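Local coordinates for exosome complex component Rrp42 (Methanothermobacter thermautotrophicus, PDB 2WNR), which probably serves as a non-catalytic subunit of the RNA-degrading archaeal exosome and helps to structure the active site of its partner subunit Rrp41, at residues A[32-37]-A[53-58]; A[147-152]-A[195-200]. All blocks are in the same frame, centred on the assembly; numbering follows the deposited sequence.

In the fold
Contacts 1 and 2 are neighbours in the RNase PH fold, contact 2 buried and contact 1 partly so, their centres 10 Å apart and on the same side of the chain's centre. Segment 147-152 is the bridge: it packs on strand 193-201 in contact 2, while its start meets the hairpin of contact 1, where Thr58 OG1 lies 2.7 Å from Gly148 O and 2.8 Å from Asp147 N in probable hydrogen bonds. Asp208 ties the two further, since its OD1 receives both Arg35 NH2 and Asn149 ND2. Rrp42 is probably non-catalytic and is thought to help structure the Rrp41 active site; these contacts belong to its own framework.

Contact 1 of 2, residues A[32-37]-A[53-58]; sequences HEFRDI and VKLGNT
Phe34, Arg35 and Ile37 all touch Leu55. The chain of Arg35 crosses it at about a right angle, and a bend at chi3 (-65°) turns the guanidinium so that one flat face lies over the backbone oxygen Leu55 O, which sits 3.6 Å above the plane and over its centre. On the same group, Arg35 NH2 approaches the branch point Leu55 CG at 3.4 Å. An arginine suits this place because its aliphatic part can lie along Gly56 while its charged end goes on to Asp208, with a salt bridge, and to the carbonyl of Gly148.

Ile37 and Leu55 instead lie side by side and point the same way, Ile37 CG1 against Leu55 CD1 at 3.8 Å. The same methyl, Leu55 CD1, comes to the edge of the Phe34 ring near its plane, 4.0 Å from Phe34 CD1. With CG anti to the backbone N (chi1 166°), Leu55 offers its branched end to all three neighbours, and Ala153 of helix 150-164 packs on it too.

The backbones are joined by one nearly straight hydrogen bond, Gly56 N to Asp36 O (3.1 Å, 172°), whose donor lies in the carbonyl plane. Beyond it Ile37 CA makes a CA-H...O contact of 3.4 Å with Lys54 O. Gly56 has a positive phi, which glycine adopts easily, and with no side chain it leaves room for Arg35 beside it.

Ile37 and Leu55 form an antiparallel, non-hydrogen-bonded pair where strand 37-41 meets strand 49-55, and Leu55 to Thr58 is a type II' turn: the arrangement is that of a tight two-residue beta hairpin with an incoming edge strand, in the first domain of the RNase PH fold.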
loop_
_atom_site.group_PDB
_atom_site.type_symbol
_atom_site.label_atom_id
_atom_site.label_comp_id
_atom_site.label_asym_id
_atom_site.label_seq_id
_atom_site.Cartn_x
_atom_site.Cartn_y
_atom_site.Cartn_z
ATOM N N HIS A 32 29.555 31.002 -11.378
ATOM C CA HIS A 32 28.122 31.297 -11.419
ATOM C C HIS A 32 27.558 31.195 -12.846
ATOM O O HIS A 32 26.846 32.091 -13.314
ATOM C CB HIS A 32 27.820 32.681 -10.812
ATOM C CG HIS A 32 28.603 32.997 -9.574
ATOM N ND1 HIS A 32 29.262 34.195 -9.403
ATOM C CD2 HIS A 32 28.832 32.277 -8.451
ATOM C CE1 HIS A 32 29.862 34.201 -8.225
ATOM N NE2 HIS A 32 29.618 33.048 -7.628
ATOM N N GLU A 33 27.870 30.095 -13.526
ATOM C CA GLU A 33 27.437 29.888 -14.910
ATOM C C GLU A 33 26.670 28.580 -15.100
ATOM O O GLU A 33 27.155 27.505 -14.740
ATOM C CB GLU A 33 28.643 29.932 -15.853
ATOM C CG GLU A 33 28.297 29.685 -17.316
ATOM C CD GLU A 33 29.501 29.736 -18.236
ATOM O OE1 GLU A 33 30.591 30.160 -17.792
ATOM O OE2 GLU A 33 29.347 29.360 -19.418
ATOM N N PHE A 34 25.477 28.688 -15.683
ATOM C CA PHE A 34 24.671 27.525 -16.056
ATOM C C PHE A 34 25.300 26.743 -17.191
ATOM O O PHE A 34 26.102 27.281 -17.960
ATOM C CB PHE A 34 23.276 27.964 -16.500
ATOM C CG PHE A 34 22.337 28.222 -15.370
ATOM C CD1 PHE A 34 21.590 27.187 -14.829
ATOM C CD2 PHE A 34 22.200 29.496 -14.841
ATOM C CE1 PHE A 34 20.728 27.414 -13.779
ATOM C CE2 PHE A 34 21.330 29.728 -13.791
ATOM C CZ PHE A 34 20.596 28.686 -13.261
ATOM N N ARG A 35 24.921 25.470 -17.301
ATOM C CA ARG A 35 25.245 24.676 -18.484
ATOM C C ARG A 35 24.294 25.087 -19.597
ATOM O O ARG A 35 23.408 25.917 -19.385
ATOM C CB ARG A 35 25.105 23.185 -18.185
ATOM C CG ARG A 35 26.142 22.642 -17.222
ATOM C CD ARG A 35 25.674 21.371 -16.551
ATOM N NE ARG A 35 24.513 21.620 -15.702
ATOM C CZ ARG A 35 23.856 20.684 -15.024
ATOM N NH1 ARG A 35 24.241 19.417 -15.087
ATOM N NH2 ARG A 35 22.798 21.015 -14.287
ATOM N N ASP A 36 24.473 24.516 -20.781
ATOM C CA ASP A 36 23.588 24.813 -21.902
ATOM C C ASP A 36 22.151 24.460 -21.530
ATOM O O ASP A 36 21.904 23.485 -20.816
ATOM C CB ASP A 36 24.030 24.054 -23.152
ATOM C CG ASP A 36 25.306 24.620 -23.769
ATOM O OD1 ASP A 36 26.121 23.819 -24.268
ATOM O OD2 ASP A 36 25.498 25.861 -23.766
ATOM N N ILE A 37 21.201 25.269 -21.976
ATOM C CA ILE A 37 19.803 24.982 -21.690
ATOM C C ILE A 37 19.017 24.810 -22.980
ATOM O O ILE A 37 19.191 25.566 -23.934
ATOM C CB ILE A 37 19.158 26.043 -20.769
ATOM C CG1 ILE A 37 19.837 26.032 -19.394
ATOM C CG2 ILE A 37 17.662 25.774 -20.600
ATOM C CD1 ILE A 37 19.515 27.221 -18.541
ATOM N N VAL A 53 12.816 19.738 -21.009
ATOM C CA VAL A 53 13.967 20.584 -20.685
ATOM C C VAL A 53 15.247 19.761 -20.533
ATOM O O VAL A 53 15.265 18.717 -19.877
ATOM C CB VAL A 53 13.723 21.446 -19.421
ATOM C CG1 VAL A 53 15.019 22.095 -18.936
ATOM C CG2 VAL A 53 12.707 22.513 -19.711
ATOM N N LYS A 54 16.308 20.238 -21.172
ATOM C CA LYS A 54 17.638 19.676 -21.002
ATOM C C LYS A 54 18.544 20.747 -20.417
ATOM O O LYS A 54 18.694 21.831 -20.980
ATOM C CB LYS A 54 18.199 19.162 -22.325
ATOM C CG LYS A 54 17.614 17.842 -22.784
ATOM C CD LYS A 54 18.370 17.277 -23.993
ATOM C CE LYS A 54 19.713 16.685 -23.571
ATOM N NZ LYS A 54 20.470 16.082 -24.705
ATOM N N LEU A 55 19.128 20.436 -19.270
ATOM C CA LEU A 55 20.045 21.330 -18.593
ATOM C C LEU A 55 21.341 20.533 -18.473
ATOM O O LEU A 55 21.467 19.654 -17.631
ATOM C CB LEU A 55 19.461 21.752 -17.229
ATOM C CG LEU A 55 20.317 22.428 -16.148
ATOM C CD1 LEU A 55 21.050 23.657 -16.664
ATOM C CD2 LEU A 55 19.465 22.792 -14.935
ATOM N N GLY A 56 22.292 20.823 -19.348
ATOM C CA GLY A 56 23.386 19.897 -19.577
ATOM C C GLY A 56 22.743 18.632 -20.103
ATOM O O GLY A 56 21.987 18.677 -21.076
ATOM N N ASN A 57 23.002 17.511 -19.445
ATOM C CA ASN A 57 22.390 16.246 -19.837
ATOM C C ASN A 57 21.183 15.875 -18.994
ATOM O O ASN A 57 20.463 14.931 -19.326
ATOM C CB ASN A 57 23.414 15.114 -19.809
ATOM C CG ASN A 57 24.349 15.159 -20.981
ATOM O OD1 ASN A 57 23.949 15.511 -22.086
ATOM N ND2 ASN A 57 25.607 14.795 -20.753
ATOM N N THR A 58 20.977 16.601 -17.898
ATOM C CA THR A 58 19.815 16.405 -17.047
ATOM C C THR A 58 18.571 16.718 -17.863
ATOM O O THR A 58 18.417 17.819 -18.384
ATOM C CB THR A 58 19.881 17.278 -15.761
ATOM O OG1 THR A 58 20.968 16.829 -14.945
ATOM C CG2 THR A 58 18.620 17.169 -14.956
#

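Contact 2 of 2, residues A[147-152]-A[195-200]; sequences DGNLFD and MCTFAK
Thr197 grips the carboxylate of Asp152 with two bonds. Its hydroxyl OG1 donates to Asp152 OD1 (2.6 Å) from above the carboxylate plane, while its backbone N donates to Asp152 OD2 (2.7 Å) on the syn lone pair. OD2 takes a further bond from Asn149 ND2 (2.7 Å, 174°), which also comes from above the carboxylate, although OD2 lies in the amide plane of Asn149. The other end of that amide, Asn149 OD1, accepts from Asp152 N at 3.2 Å, so Asn149 is the N-cap of helix 150-164. Because its CG stands opposite the backbone N (chi1 -170°), the Asn149 amide folds back over the first turn and reaches both partners.

Away from this dense polar knot the contact is looser. Met195 SD stays 4.2 Å from Phe151 CB, while the Phe151 ring turns to helix 102-117. Between the backbones, a water donates to Asp152 O and accepts from Met195 N at 2.8 Å.

Replacing Asp152 by an alanine is likely to leave the Thr197 N-H without this acceptor, Asn149 ND2 with Asp208 as its remaining partner, and the Thr197 hydroxyl held chiefly by Ser222. Three donors and the helix start would probably favour a charged carboxylate, although Met195 O close to OD1 works against it, consistent with a buried acid that pins the helix to strand 193-201.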
loop_
_atom_site.group_PDB
_atom_site.type_symbol
_atom_site.label_atom_id
_atom_site.label_comp_id
_atom_site.label_asym_id
_atom_site.label_seq_id
_atom_site.Cartn_x
_atom_site.Cartn_y
_atom_site.Cartn_z
ATOM N N ASP A 147 21.902 14.183 -14.500
ATOM C CA ASP A 147 23.327 14.483 -14.580
ATOM C C ASP A 147 23.626 15.746 -13.777
ATOM O O ASP A 147 24.541 16.493 -14.114
ATOM C CB ASP A 147 23.768 14.636 -16.048
ATOM C CG ASP A 147 25.272 14.415 -16.253
ATOM O OD1 ASP A 147 25.928 13.810 -15.374
ATOM O OD2 ASP A 147 25.809 14.827 -17.315
ATOM N N GLY A 148 22.849 15.979 -12.721
ATOM C CA GLY A 148 23.035 17.140 -11.845
ATOM C C GLY A 148 21.904 18.165 -11.862
ATOM O O GLY A 148 21.407 18.549 -12.924
ATOM N N ASN A 149 21.508 18.615 -10.677
ATOM C CA ASN A 149 20.598 19.755 -10.533
ATOM C C ASN A 149 19.206 19.497 -11.107
ATOM O O ASN A 149 18.845 19.972 -12.184
ATOM C CB ASN A 149 21.220 21.029 -11.125
ATOM C CG ASN A 149 20.435 22.286 -10.785
ATOM O OD1 ASN A 149 19.470 22.253 -10.023
ATOM N ND2 ASN A 149 20.860 23.408 -11.354
ATOM N N LEU A 150 18.429 18.735 -10.359
ATOM C CA LEU A 150 17.075 18.445 -10.724
ATOM C C LEU A 150 16.149 19.660 -10.551
ATOM O O LEU A 150 15.253 19.879 -11.354
ATOM C CB LEU A 150 16.610 17.304 -9.845
ATOM C CG LEU A 150 16.539 15.863 -10.356
ATOM C CD1 LEU A 150 17.395 15.406 -11.545
ATOM C CD2 LEU A 150 16.407 14.889 -9.194
ATOM N N PHE A 151 16.389 20.444 -9.508
ATOM C CA PHE A 151 15.500 21.535 -9.122
ATOM C C PHE A 151 15.333 22.600 -10.207
ATOM O O PHE A 151 14.197 22.977 -10.547
ATOM C CB PHE A 151 15.976 22.186 -7.818
ATOM C CG PHE A 151 16.122 21.224 -6.689
ATOM C CD1 PHE A 151 15.063 20.994 -5.814
ATOM C CD2 PHE A 151 17.316 20.538 -6.496
ATOM C CE1 PHE A 151 15.189 20.087 -4.766
ATOM C CE2 PHE A 151 17.455 19.627 -5.448
ATOM C CZ PHE A 151 16.389 19.400 -4.585
ATOM N N ASP A 152 16.461 23.080 -10.740
ATOM C CA ASP A 152 16.434 24.181 -11.697
ATOM C C ASP A 152 15.810 23.721 -12.995
ATOM O O ASP A 152 15.006 24.440 -13.579
ATOM C CB ASP A 152 17.833 24.743 -11.920
ATOM C CG ASP A 152 18.449 25.299 -10.649
ATOM O OD1 ASP A 152 17.756 25.331 -9.613
ATOM O OD2 ASP A 152 19.630 25.716 -10.687
ATOM N N MET A 195 14.121 29.227 -10.751
ATOM C CA MET A 195 14.948 28.806 -9.638
ATOM C C MET A 195 16.415 28.583 -9.989
ATOM O O MET A 195 16.756 28.017 -11.036
ATOM C CB MET A 195 14.356 27.541 -9.031
ATOM C CG MET A 195 15.076 27.005 -7.820
ATOM S SD MET A 195 14.057 25.783 -6.970
ATOM C CE MET A 195 12.829 26.856 -6.205
ATOM N N CYS A 196 17.273 29.031 -9.077
ATOM C CA CYS A 196 18.705 28.801 -9.146
ATOM C C CYS A 196 19.145 27.946 -7.967
ATOM O O CYS A 196 18.813 28.253 -6.820
ATOM C CB CYS A 196 19.436 30.133 -9.099
ATOM S SG CYS A 196 19.223 31.140 -10.558
ATOM N N THR A 197 19.883 26.874 -8.256
ATOM C CA THR A 197 20.445 26.011 -7.227
ATOM C C THR A 197 21.955 26.170 -7.202
ATOM O O THR A 197 22.609 26.119 -8.244
ATOM C CB THR A 197 20.091 24.530 -7.461
ATOM O OG1 THR A 197 18.675 24.363 -7.368
ATOM C CG2 THR A 197 20.730 23.644 -6.411
ATOM N N PHE A 198 22.492 26.361 -6.001
ATOM C CA PHE A 198 23.925 26.527 -5.779
ATOM C C PHE A 198 24.460 25.387 -4.936
ATOM O O PHE A 198 23.751 24.852 -4.094
ATOM C CB PHE A 198 24.196 27.840 -5.043
ATOM C CG PHE A 198 23.688 29.048 -5.758
ATOM C CD1 PHE A 198 24.544 29.827 -6.510
ATOM C CD2 PHE A 198 22.348 29.411 -5.676
ATOM C CE1 PHE A 198 24.074 30.953 -7.180
ATOM C CE2 PHE A 198 21.868 30.537 -6.340
ATOM C CZ PHE A 198 22.727 31.308 -7.092
ATOM N N ALA A 199 25.719 25.035 -5.144
ATOM C CA ALA A 199 26.364 24.007 -4.347
ATOM C C ALA A 199 27.582 24.571 -3.629
ATOM O O ALA A 199 28.447 25.182 -4.257
ATOM C CB ALA A 199 26.760 22.831 -5.226
ATOM N N LYS A 200 27.640 24.372 -2.312
ATOM C CA LYS A 200 28.821 24.745 -1.533
ATOM C C LYS A 200 29.911 23.689 -1.681
ATOM O O LYS A 200 29.764 22.552 -1.219
ATOM C CB LYS A 200 28.466 24.939 -0.059
ATOM C CG LYS A 200 29.655 25.237 0.867
ATOM C CD LYS A 200 30.035 26.710 0.877
ATOM C CE LYS A 200 31.175 26.978 1.847
ATOM N NZ LYS A 200 30.795 26.877 3.279
HETATM O O HOH W 1 14.580 27.261 -12.724
#